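Local structure of AxyAgu115A (Amphibacillus xylanus NBRC 15112, 6NPS) at residues K169-F173 against K209-L213; L446-N450 against F464-A468; S118-G122 against D236-I241. The protein probably hydrolyses alpha-linked glucuronic acid side groups of xylans such as arabinoglucuronoxylan, as a family GH115 alpha-glucuronidase. The protein carries 3 engineered substitutions. One frame throughout, in Å; residues are numbered along the deposited sequence.

Contact 1. Residues K169-F173 against K209-L213; sequences KYRGF and KGNYL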
ATOM      1  N   LYS A 169       8.365  26.647  44.608  1.00 30.41           N
ATOM      2  CA  LYS A 169       8.189  26.203  45.997  1.00 32.57           C
ATOM      3  C   LYS A 169       8.149  24.676  46.146  1.00 36.33           C
ATOM      4  O   LYS A 169       8.777  24.121  47.070  1.00 30.74           O
ATOM      5  CB  LYS A 169       6.932  26.807  46.592  1.00 32.48           C
ATOM      6  CG  LYS A 169       6.885  26.585  48.126  1.00 40.90           C
ATOM      7  CD  LYS A 169       5.683  27.299  48.760  1.00 52.70           C
ATOM      8  CE  LYS A 169       5.729  27.208  50.291  1.00 58.73           C
ATOM      9  NZ  LYS A 169       4.503  27.787  50.941  1.00 64.37           N
ATOM     10  N   TYR A 170       7.411  23.977  45.270  1.00 27.42           N
ATOM     11  CA  TYR A 170       7.321  22.514  45.286  1.00 30.33           C
ATOM     12  C   TYR A 170       7.799  21.950  43.948  1.00 29.25           C
ATOM     13  O   TYR A 170       7.310  22.365  42.891  1.00 30.52           O
ATOM     14  CB  TYR A 170       5.889  22.072  45.540  1.00 30.08           C
ATOM     15  CG  TYR A 170       5.320  22.635  46.831  1.00 35.20           C
ATOM     16  CD1 TYR A 170       5.832  22.236  48.073  1.00 35.77           C
ATOM     17  CD2 TYR A 170       4.291  23.590  46.821  1.00 34.47           C
ATOM     18  CE1 TYR A 170       5.302  22.703  49.237  1.00 41.89           C
ATOM     19  CE2 TYR A 170       3.754  24.082  48.028  1.00 36.35           C
ATOM     20  CZ  TYR A 170       4.278  23.629  49.220  1.00 41.01           C
ATOM     21  OH  TYR A 170       3.806  24.086  50.433  1.00 48.23           O
ATOM     22  N   ARG A 171       8.731  20.991  43.994  1.00 26.54           N
ATOM     23  CA  ARG A 171       9.512  20.610  42.802  1.00 31.58           C
ATOM     24  C   ARG A 171       9.703  19.101  42.839  1.00 27.62           C
ATOM     25  O   ARG A 171      10.275  18.584  43.807  1.00 30.64           O
ATOM     26  CB  ARG A 171      10.909  21.288  42.763  1.00 32.44           C
ATOM     27  CG  ARG A 171      10.988  22.813  42.977  1.00 33.37           C
ATOM     28  CD  ARG A 171      12.453  23.298  43.247  1.00 26.46           C
ATOM     29  NE  ARG A 171      13.080  22.607  44.377  1.00 29.91           N
ATOM     30  CZ  ARG A 171      12.774  22.829  45.661  1.00 32.14           C
ATOM     31  NH1 ARG A 171      11.863  23.763  45.987  1.00 26.32           N
ATOM     32  NH2 ARG A 171      13.415  22.147  46.609  1.00 27.18           N
ATOM     33  N   GLY A 172       9.236  18.379  41.824  1.00 29.22           N
ATOM     34  CA  GLY A 172       9.476  16.948  41.861  1.00 25.55           C
ATOM     35  C   GLY A 172       8.962  16.208  40.644  1.00 26.14           C
ATOM     36  O   GLY A 172       8.795  16.777  39.561  1.00 30.06           O
ATOM     37  N   PHE A 173       8.681  14.921  40.859  1.00 26.11           N
ATOM     38  CA  PHE A 173       8.266  14.062  39.780  1.00 32.88           C
ATOM     39  C   PHE A 173       7.265  13.001  40.257  1.00 30.54           C
ATOM     40  O   PHE A 173       7.020  12.795  41.451  1.00 31.50           O
ATOM     41  CB  PHE A 173       9.494  13.420  39.098  1.00 27.01           C
ATOM     42  CG  PHE A 173      10.360  12.550  40.032  1.00 29.56           C
ATOM     43  CD1 PHE A 173      10.000  11.212  40.325  1.00 34.08           C
ATOM     44  CD2 PHE A 173      11.540  13.051  40.573  1.00 28.73           C
ATOM     45  CE1 PHE A 173      10.802  10.408  41.151  1.00 35.66           C
ATOM     46  CE2 PHE A 173      12.369  12.254  41.401  1.00 29.93           C
ATOM     47  CZ  PHE A 173      11.997  10.924  41.693  1.00 32.13           C
ATOM     48  N   LYS A 209      17.726  18.152  44.370  1.00 29.57           N
ATOM     49  CA  LYS A 209      17.170  19.321  45.057  1.00 38.86           C
ATOM     50  C   LYS A 209      15.646  19.436  44.911  1.00 37.69           C
ATOM     51  O   LYS A 209      15.087  20.547  45.011  1.00 34.62           O
ATOM     52  CB  LYS A 209      17.862  20.609  44.600  1.00 43.55           C
ATOM     53  CG  LYS A 209      19.400  20.505  44.750  1.00 54.99           C
ATOM     54  CD  LYS A 209      20.129  21.681  44.155  1.00 58.86           C
ATOM     55  CE  LYS A 209      19.990  21.705  42.641  1.00 64.98           C
ATOM     56  NZ  LYS A 209      21.141  21.053  41.937  1.00 66.24           N
ATOM     57  N   GLY A 210      14.973  18.314  44.593  1.00 33.22           N
ATOM     58  CA  GLY A 210      13.529  18.269  44.593  1.00 26.38           C
ATOM     59  C   GLY A 210      13.007  18.092  46.027  1.00 30.39           C
ATOM     60  O   GLY A 210      13.753  17.820  46.990  1.00 32.18           O
ATOM     61  N   ASN A 211      11.683  18.281  46.190  1.00 28.23           N
ATOM     62  CA  ASN A 211      11.095  18.097  47.512  1.00 28.46           C
ATOM     63  C   ASN A 211       9.701  17.470  47.471  1.00 30.41           C
ATOM     64  O   ASN A 211       9.084  17.335  48.531  1.00 31.22           O
ATOM     65  CB  ASN A 211      11.031  19.450  48.307  1.00 28.99           C
ATOM     66  CG  ASN A 211      10.150  20.519  47.616  1.00 30.04           C
ATOM     67  OD1 ASN A 211       9.510  20.245  46.606  1.00 31.52           O
ATOM     68  ND2 ASN A 211      10.110  21.740  48.181  1.00 27.19           N
ATOM     69  N   TYR A 212       9.203  17.033  46.311  1.00 31.54           N
ATOM     70  CA  TYR A 212       7.801  16.655  46.173  1.00 33.12           C
ATOM     71  C   TYR A 212       7.704  15.428  45.273  1.00 31.88           C
ATOM     72  O   TYR A 212       8.391  15.365  44.258  1.00 29.70           O
ATOM     73  CB  TYR A 212       7.008  17.833  45.576  1.00 31.58           C
ATOM     74  CG  TYR A 212       5.494  17.664  45.353  1.00 34.69           C
ATOM     75  CD1 TYR A 212       4.945  17.847  44.089  1.00 34.66           C
ATOM     76  CD2 TYR A 212       4.618  17.429  46.429  1.00 31.51           C
ATOM     77  CE1 TYR A 212       3.600  17.749  43.866  1.00 32.91           C
ATOM     78  CE2 TYR A 212       3.236  17.305  46.197  1.00 29.66           C
ATOM     79  CZ  TYR A 212       2.741  17.498  44.930  1.00 33.87           C
ATOM     80  OH  TYR A 212       1.394  17.394  44.679  1.00 36.41           O
ATOM     81  N   LEU A 213       6.854  14.466  45.634  1.00 29.40           N
ATOM     82  CA  LEU A 213       6.766  13.203  44.894  1.00 30.32           C
ATOM     83  C   LEU A 213       5.311  12.750  44.760  1.00 32.43           C
ATOM     84  O   LEU A 213       4.560  12.807  45.743  1.00 31.43           O
ATOM     85  CB  LEU A 213       7.579  12.119  45.636  1.00 29.18           C
ATOM     86  CG  LEU A 213       7.547  10.694  45.080  1.00 35.55           C
ATOM     87  CD1 LEU A 213       8.338  10.609  43.778  1.00 34.57           C
ATOM     88  CD2 LEU A 213       8.125   9.738  46.115  1.00 37.48           C
TER
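Gly172 pairs with Tyr212 and Phe173 with Leu213 as parallel strand neighbours, although the two segments run 63° apart because 209-211 enters the pairing as a loop. The carbonyl O of Arg171 takes the N-H of Asn211 at 2.8 Å and, weakly, that of Tyr212. Gly172 CA comes to 3.1 Å from Tyr212 O, an approach that a side chain at Gly172 would block.

The amide of Asn211 bonds to the backbone of 169-171 as a strand's peptide group would: OD1 accepts from Arg171 N at 2.8 Å, while ND2 donates to Lys169 O at 2.9 Å, nearly straight and in the plane of the amide. CG stands between the backbone N and the carbonyl carbon (chi1 62°), which turns the amide onto the edge of the neighbouring chain.

Arg171 crosses Asn211 at about a right angle, with Asn211 CG over one guanidinium face, OD1 toward its rim, and the two planes inclined by 43°. The guanidinium meets Lys209 O side-on, NE at 2.9 Å and NH2 at 2.8 Å, both in its own plane. NH2 also forms a salt bridge to Glu95, which accepts from Asn211 ND2 as well. A leucine here, lacking the guanidinium, would probably leave the Lys209 carbonyl short of donors and Glu95 of a charged mate.

On the helix side, Leu213 CD1 touches Phe173 CE1 at 3.6 Å, and both residues pack on helix 195-207. Joined through that helix, which ends in a Schellman motif at Lys209, parallel strands 170-174 and 212-214 make a beta-alpha-beta crossover of the TIM barrel.

Contact 2. Residues L446-N450 against F464-A468; sequences LWIVN and FLDLA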
ATOM      1  N   LEU A 446       4.326  25.221  42.106  1.00 33.16           N
ATOM      2  CA  LEU A 446       4.520  23.781  42.096  1.00 30.88           C
ATOM      3  C   LEU A 446       4.842  23.343  40.678  1.00 29.53           C
ATOM      4  O   LEU A 446       4.149  23.746  39.743  1.00 33.49           O
ATOM      5  CB  LEU A 446       3.244  23.078  42.618  1.00 28.71           C
ATOM      6  CG  LEU A 446       3.298  21.557  42.748  1.00 31.65           C
ATOM      7  CD1 LEU A 446       2.322  21.074  43.857  1.00 35.27           C
ATOM      8  CD2 LEU A 446       2.883  20.924  41.446  1.00 34.64           C
ATOM      9  N   TRP A 447       5.873  22.507  40.515  1.00 27.73           N
ATOM     10  CA  TRP A 447       6.221  21.943  39.219  1.00 31.56           C
ATOM     11  C   TRP A 447       6.428  20.455  39.420  1.00 30.45           C
ATOM     12  O   TRP A 447       7.287  20.055  40.217  1.00 30.49           O
ATOM     13  CB  TRP A 447       7.537  22.509  38.630  1.00 27.68           C
ATOM     14  CG  TRP A 447       7.537  23.857  37.988  1.00 29.34           C
ATOM     15  CD1 TRP A 447       6.560  24.828  38.051  1.00 28.45           C
ATOM     16  CD2 TRP A 447       8.607  24.410  37.207  1.00 30.47           C
ATOM     17  NE1 TRP A 447       6.959  25.932  37.339  1.00 31.81           N
ATOM     18  CE2 TRP A 447       8.218  25.706  36.821  1.00 32.11           C
ATOM     19  CE3 TRP A 447       9.862  23.929  36.799  1.00 29.06           C
ATOM     20  CZ2 TRP A 447       9.031  26.526  36.047  1.00 28.54           C
ATOM     21  CZ3 TRP A 447      10.677  24.767  36.009  1.00 29.25           C
ATOM     22  CH2 TRP A 447      10.251  26.052  35.670  1.00 29.09           C
ATOM     23  N   ILE A 448       5.709  19.628  38.670  1.00 27.73           N
ATOM     24  CA  ILE A 448       5.956  18.197  38.767  1.00 27.40           C
ATOM     25  C   ILE A 448       5.965  17.601  37.354  1.00 29.36           C
ATOM     26  O   ILE A 448       5.196  18.024  36.485  1.00 30.79           O
ATOM     27  CB  ILE A 448       4.900  17.548  39.690  1.00 31.66           C
ATOM     28  CG1 ILE A 448       5.172  16.041  39.843  1.00 32.99           C
ATOM     29  CG2 ILE A 448       3.467  17.863  39.184  1.00 28.17           C
ATOM     30  CD1 ILE A 448       4.529  15.402  41.116  1.00 32.97           C
ATOM     31  N   VAL A 449       6.850  16.636  37.102  1.00 25.25           N
ATOM     32  CA  VAL A 449       6.925  16.025  35.772  1.00 25.02           C
ATOM     33  C   VAL A 449       6.664  14.532  35.871  1.00 29.11           C
ATOM     34  O   VAL A 449       7.165  13.860  36.766  1.00 28.96           O
ATOM     35  CB  VAL A 449       8.269  16.345  35.061  1.00 24.44           C
ATOM     36  CG1 VAL A 449       9.504  15.986  35.963  1.00 25.05           C
ATOM     37  CG2 VAL A 449       8.373  15.588  33.711  1.00 25.43           C
ATOM     38  N   ASN A 450       5.857  14.012  34.942  1.00 28.04           N
ATOM     39  CA  ASN A 450       5.684  12.574  34.804  1.00 30.02           C
ATOM     40  C   ASN A 450       6.918  11.960  34.148  1.00 30.06           C
ATOM     41  O   ASN A 450       7.216  12.253  32.975  1.00 29.64           O
ATOM     42  CB  ASN A 450       4.432  12.283  33.959  1.00 28.16           C
ATOM     43  CG  ASN A 450       4.085  10.802  33.883  1.00 32.22           C
ATOM     44  OD1 ASN A 450       4.951   9.910  33.942  1.00 32.59           O
ATOM     45  ND2 ASN A 450       2.783  10.524  33.758  1.00 31.69           N
ATOM     46  N   PHE A 464      15.025  19.744  34.548  1.00 27.49           N
ATOM     47  CA  PHE A 464      13.733  20.226  35.020  1.00 27.48           C
ATOM     48  C   PHE A 464      13.828  20.681  36.475  1.00 30.04           C
ATOM     49  O   PHE A 464      13.397  21.793  36.826  1.00 29.17           O
ATOM     50  CB  PHE A 464      12.708  19.097  34.863  1.00 25.19           C
ATOM     51  CG  PHE A 464      11.274  19.479  35.222  1.00 27.51           C
ATOM     52  CD1 PHE A 464      10.783  19.215  36.485  1.00 27.08           C
ATOM     53  CD2 PHE A 464      10.421  20.001  34.261  1.00 29.95           C
ATOM     54  CE1 PHE A 464       9.451  19.538  36.843  1.00 28.69           C
ATOM     55  CE2 PHE A 464       9.102  20.344  34.576  1.00 28.23           C
ATOM     56  CZ  PHE A 464       8.604  20.087  35.883  1.00 30.66           C
ATOM     57  N   LEU A 465      14.476  19.872  37.315  1.00 26.46           N
ATOM     58  CA  LEU A 465      14.620  20.215  38.727  1.00 29.70           C
ATOM     59  C   LEU A 465      15.722  21.259  38.980  1.00 35.62           C
ATOM     60  O   LEU A 465      15.660  21.984  39.991  1.00 33.06           O
ATOM     61  CB  LEU A 465      14.879  18.931  39.532  1.00 27.64           C
ATOM     62  CG  LEU A 465      13.652  17.984  39.554  1.00 32.75           C
ATOM     63  CD1 LEU A 465      13.932  16.715  40.321  1.00 30.30           C
ATOM     64  CD2 LEU A 465      12.423  18.675  40.161  1.00 33.60           C
ATOM     65  N   ASP A 466      16.718  21.376  38.091  1.00 33.28           N
ATOM     66  CA  ASP A 466      17.703  22.448  38.259  1.00 29.72           C
ATOM     67  C   ASP A 466      17.090  23.775  37.873  1.00 26.48           C
ATOM     68  O   ASP A 466      17.359  24.799  38.502  1.00 32.97           O
ATOM     69  CB  ASP A 466      18.947  22.188  37.390  1.00 31.24           C
ATOM     70  CG  ASP A 466      20.077  21.518  38.159  1.00 41.06           C
ATOM     71  OD1 ASP A 466      20.284  21.893  39.332  1.00 44.95           O
ATOM     72  OD2 ASP A 466      20.757  20.612  37.589  1.00 37.60           O
ATOM     73  N   LEU A 467      16.266  23.759  36.826  1.00 29.29           N
ATOM     74  CA  LEU A 467      15.487  24.923  36.417  1.00 31.59           C
ATOM     75  C   LEU A 467      14.514  25.360  37.507  1.00 31.53           C
ATOM     76  O   LEU A 467      14.411  26.557  37.814  1.00 32.38           O
ATOM     77  CB  LEU A 467      14.742  24.574  35.114  1.00 32.48           C
ATOM     78  CG  LEU A 467      13.952  25.709  34.462  1.00 34.55           C
ATOM     79  CD1 LEU A 467      14.901  26.872  34.165  1.00 37.16           C
ATOM     80  CD2 LEU A 467      13.257  25.190  33.194  1.00 32.73           C
ATOM     81  N   ALA A 468      13.800  24.404  38.121  1.00 30.78           N
ATOM     82  CA  ALA A 468      12.871  24.736  39.207  1.00 30.74           C
ATOM     83  C   ALA A 468      13.612  25.312  40.406  1.00 32.13           C
ATOM     84  O   ALA A 468      13.117  26.229  41.080  1.00 33.45           O
ATOM     85  CB  ALA A 468      12.073  23.496  39.661  1.00 27.75           C
TER
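Trp447 and Val449 reach from strand 446-450 toward helix 464-468, whose axis runs antiparallel to the strand (177°) at a closest approach of 9.7 Å. No hydrogen bond joins the two segments; their contact is apolar throughout.

Phe464 is the wedge between the two strand residues. Its CG lies anti to the backbone N (chi1 -176°), which extends the ring from the helix down to the strand. Val449 lays CG1 over one face in a CH-pi contact, 3.8 Å from the ring centroid. Trp447 lies on the opposite face, its CE3 above the rim and its CB 3.8 Å from Phe464 CZ. The two aromatic planes are inclined by 46°, neither stacked nor edge-to-face. Contact over both faces probably restricts rotation of the phenyl ring.

The six-membered part of the indole continues along the helix. Leu467 CG meets its edge, 3.7 Å from Trp447 CZ3 and near the ring plane, while Ala468 CB comes to 3.6 Å from Trp447 CE3. A small residue at Ala468 suits so close an approach of indole to helix. At the polar edge of the indole, NE1 donates to Val443 O just before the strand.

Ile448 points the other way, against Tyr212 and Trp214 on the inner side of the barrel. Strand 446-450 is the last of the eight and lies between 170-174, the first, and 405-410, so last and first strands are paired as in a TIM barrel. Helix 458-469 packs on its outer surface beside helix 428-440, from which Met435 reaches Trp447, Phe464 and Leu467.

Contact 3. Residues S118-G122 against D236-I241; sequences SDKRG and DEYGVI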
ATOM      1  N   SER A 118      18.439  26.115  57.154  1.00 38.86           N
ATOM      2  CA  SER A 118      17.364  26.913  57.746  1.00 37.72           C
ATOM      3  C   SER A 118      16.237  26.037  58.260  1.00 42.58           C
ATOM      4  O   SER A 118      15.467  26.468  59.127  1.00 46.44           O
ATOM      5  CB  SER A 118      16.795  27.890  56.724  1.00 38.57           C
ATOM      6  OG  SER A 118      16.144  27.159  55.668  1.00 39.55           O
ATOM      7  N   ASP A 119      16.135  24.830  57.739  1.00 39.04           N
ATOM      8  CA  ASP A 119      15.072  23.877  58.056  1.00 42.47           C
ATOM      9  C   ASP A 119      15.618  22.516  57.628  1.00 36.78           C
ATOM     10  O   ASP A 119      16.755  22.418  57.161  1.00 36.20           O
ATOM     11  CB  ASP A 119      13.751  24.265  57.358  1.00 39.27           C
ATOM     12  CG  ASP A 119      13.921  24.479  55.798  1.00 51.55           C
ATOM     13  OD1 ASP A 119      14.822  23.863  55.182  1.00 53.08           O
ATOM     14  OD2 ASP A 119      13.148  25.261  55.178  1.00 54.43           O
ATOM     15  N   LYS A 120      14.812  21.462  57.758  1.00 32.25           N
ATOM     16  CA  LYS A 120      15.319  20.122  57.470  1.00 35.76           C
ATOM     17  C   LYS A 120      15.864  20.010  56.041  1.00 40.46           C
ATOM     18  O   LYS A 120      16.996  19.537  55.824  1.00 34.93           O
ATOM     19  CB  LYS A 120      14.225  19.090  57.701  1.00 35.82           C
ATOM     20  CG  LYS A 120      14.563  17.754  57.085  1.00 41.41           C
ATOM     21  CD  LYS A 120      13.819  16.613  57.758  1.00 48.63           C
ATOM     22  CE  LYS A 120      12.347  16.872  57.800  1.00 49.97           C
ATOM     23  NZ  LYS A 120      11.622  15.805  58.554  1.00 47.27           N
ATOM     24  N   ARG A 121      15.068  20.419  55.044  1.00 32.83           N
ATOM     25  CA  ARG A 121      15.511  20.217  53.668  1.00 33.39           C
ATOM     26  C   ARG A 121      16.700  21.123  53.311  1.00 35.83           C
ATOM     27  O   ARG A 121      17.559  20.715  52.520  1.00 34.86           O
ATOM     28  CB  ARG A 121      14.327  20.428  52.701  1.00 34.10           C
ATOM     29  CG  ARG A 121      13.376  19.205  52.555  1.00 35.19           C
ATOM     30  CD  ARG A 121      12.281  19.467  51.471  1.00 34.31           C
ATOM     31  NE  ARG A 121      11.394  20.567  51.855  1.00 33.85           N
ATOM     32  CZ  ARG A 121      10.390  20.419  52.716  1.00 41.62           C
ATOM     33  NH1 ARG A 121      10.150  19.221  53.251  1.00 39.62           N
ATOM     34  NH2 ARG A 121       9.627  21.462  53.044  1.00 45.63           N
ATOM     35  N   GLY A 122      16.761  22.336  53.875  1.00 34.15           N
ATOM     36  CA  GLY A 122      17.943  23.173  53.719  1.00 33.96           C
ATOM     37  C   GLY A 122      19.204  22.487  54.213  1.00 35.64           C
ATOM     38  O   GLY A 122      20.261  22.586  53.584  1.00 33.53           O
ATOM     39  N   ASP A 236       8.348  11.198  55.258  1.00 34.48           N
ATOM     40  CA  ASP A 236       8.187  12.248  56.254  1.00 38.28           C
ATOM     41  C   ASP A 236       9.475  12.469  57.043  1.00 41.97           C
ATOM     42  O   ASP A 236       9.812  13.605  57.369  1.00 40.16           O
ATOM     43  CB  ASP A 236       7.048  11.868  57.181  1.00 42.79           C
ATOM     44  CG  ASP A 236       6.879  12.846  58.317  1.00 49.55           C
ATOM     45  OD1 ASP A 236       6.303  13.939  58.075  1.00 47.79           O
ATOM     46  OD2 ASP A 236       7.321  12.513  59.438  1.00 55.14           O
ATOM     47  N   GLU A 237      10.205  11.396  57.354  1.00 38.24           N
ATOM     48  CA  GLU A 237      11.508  11.527  58.008  1.00 39.96           C
ATOM     49  C   GLU A 237      12.492  12.344  57.153  1.00 40.36           C
ATOM     50  O   GLU A 237      13.192  13.235  57.653  1.00 40.68           O
ATOM     51  CB  GLU A 237      12.061  10.137  58.296  1.00 42.30           C
ATOM     52  CG  GLU A 237      13.286  10.130  59.157  1.00 52.75           C
ATOM     53  CD  GLU A 237      13.726   8.734  59.550  1.00 64.07           C
ATOM     54  OE1 GLU A 237      13.372   7.758  58.844  1.00 64.40           O
ATOM     55  OE2 GLU A 237      14.432   8.619  60.576  1.00 71.09           O
ATOM     56  N   TYR A 238      12.565  12.048  55.862  1.00 34.14           N
ATOM     57  CA  TYR A 238      13.455  12.784  54.991  1.00 37.87           C
ATOM     58  C   TYR A 238      12.927  14.165  54.617  1.00 42.00           C
ATOM     59  O   TYR A 238      13.682  14.956  54.044  1.00 44.76           O
ATOM     60  CB  TYR A 238      13.681  12.005  53.704  1.00 36.64           C
ATOM     61  CG  TYR A 238      14.668  10.852  53.764  1.00 40.54           C
ATOM     62  CD1 TYR A 238      15.975  11.034  54.244  1.00 41.34           C
ATOM     63  CD2 TYR A 238      14.311   9.599  53.299  1.00 37.81           C
ATOM     64  CE1 TYR A 238      16.876   9.982  54.263  1.00 43.52           C
ATOM     65  CE2 TYR A 238      15.193   8.552  53.318  1.00 43.19           C
ATOM     66  CZ  TYR A 238      16.476   8.734  53.797  1.00 44.69           C
ATOM     67  OH  TYR A 238      17.344   7.667  53.808  1.00 42.73           O
ATOM     68  N   GLY A 239      11.659  14.468  54.884  1.00 34.81           N
ATOM     69  CA  GLY A 239      11.093  15.711  54.388  1.00 33.78           C
ATOM     70  C   GLY A 239      10.783  15.695  52.906  1.00 38.87           C
ATOM     71  O   GLY A 239      10.710  16.761  52.293  1.00 41.81           O
ATOM     72  N   VAL A 240      10.599  14.520  52.306  1.00 36.65           N
ATOM     73  CA  VAL A 240       9.995  14.414  50.982  1.00 32.58           C
ATOM     74  C   VAL A 240       8.492  14.634  51.152  1.00 37.21           C
ATOM     75  O   VAL A 240       7.818  13.847  51.816  1.00 37.83           O
ATOM     76  CB  VAL A 240      10.294  13.059  50.335  1.00 35.53           C
ATOM     77  CG1 VAL A 240       9.493  12.879  49.018  1.00 33.82           C
ATOM     78  CG2 VAL A 240      11.800  12.917  50.108  1.00 33.97           C
ATOM     79  N   ILE A 241       7.971  15.713  50.569  1.00 36.10           N
ATOM     80  CA  ILE A 241       6.556  16.064  50.674  1.00 31.79           C
ATOM     81  C   ILE A 241       5.781  15.155  49.730  1.00 32.61           C
ATOM     82  O   ILE A 241       6.057  15.115  48.526  1.00 33.29           O
ATOM     83  CB  ILE A 241       6.334  17.542  50.309  1.00 36.51           C
ATOM     84  CG1 ILE A 241       7.269  18.478  51.110  1.00 39.73           C
ATOM     85  CG2 ILE A 241       4.917  17.950  50.492  1.00 35.36           C
ATOM     86  CD1 ILE A 241       7.393  19.872  50.471  1.00 41.23           C
TER
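Lys120 NZ is gripped by two carbonyl oxygens near the end of helix 230-238, Asp236 O and Glu237 O, each at 3.1 Å. The two are met differently: the ammonium lies in the carbonyl plane of Asp236, but stands above that of Glu237, well out of its plane. The chain reaches them by starting anti to the backbone N (chi1 165°) and bending at CG-CD, which lays CD and CE against the turn. A positive charge at this helix end would be expected to interact favourably with the partial negative charge of its last carbonyls.

Gly239 follows as the C-prime residue of a Schellman motif. Its positive phi favours glycine, and a CB would press on the preceding carbonyl O and on Lys120 CE.

Beside the lysine, Arg121 gives NH1 to Gly239 O at 2.7 Å, the shortest polar bond between the segments. The N-H...O angle is 144°, and the oxygen lies somewhat out of the guanidinium plane. Ile241 crosses the arginine at about a right angle and covers part of one guanidinium face, with CD1 3.8 Å from Arg121 CZ. The charge has acidic partners beyond the segments, since NE forms a salt bridge to Glu95 and NH1 another to Glu295.

Asp119, at the N-cap of helix 120-133, accepts from Gly122 N through OD1 at 2.8 Å and fixes the first turn from which both basic side chains spring.

The start of helix 120-133, which follows strand 109-117 of the N-terminal mixed sheet, thus meets the turn leading from helix 230-238 into barrel strand 241-242. Behind that turn, Tyr238 packs between helices 30-47 and 195-207, and Ile241 begins the barrel strand next to 212-214.

From the N terminus, 118-122 comes first and finds its partner only at 236-241, so contact 3 closes a loop of 113 residues that ties the N-terminal region to the barrel. Contact 1 is nested within that loop, joining 169-173 to 209-213 across one crossover. Contact 2 follows in series, as 446-450 meets 464-468 after a short connection. Contact 1 lies between the others: Asn211 O and Leu213 N pair with the backbone of Ile241, while Tyr170 O pairs with Trp447 N, and a salt bridge runs from Lys209 to Asp466. Contacts 2 and 3 do not touch; their nearest atoms are about 8 Å apart.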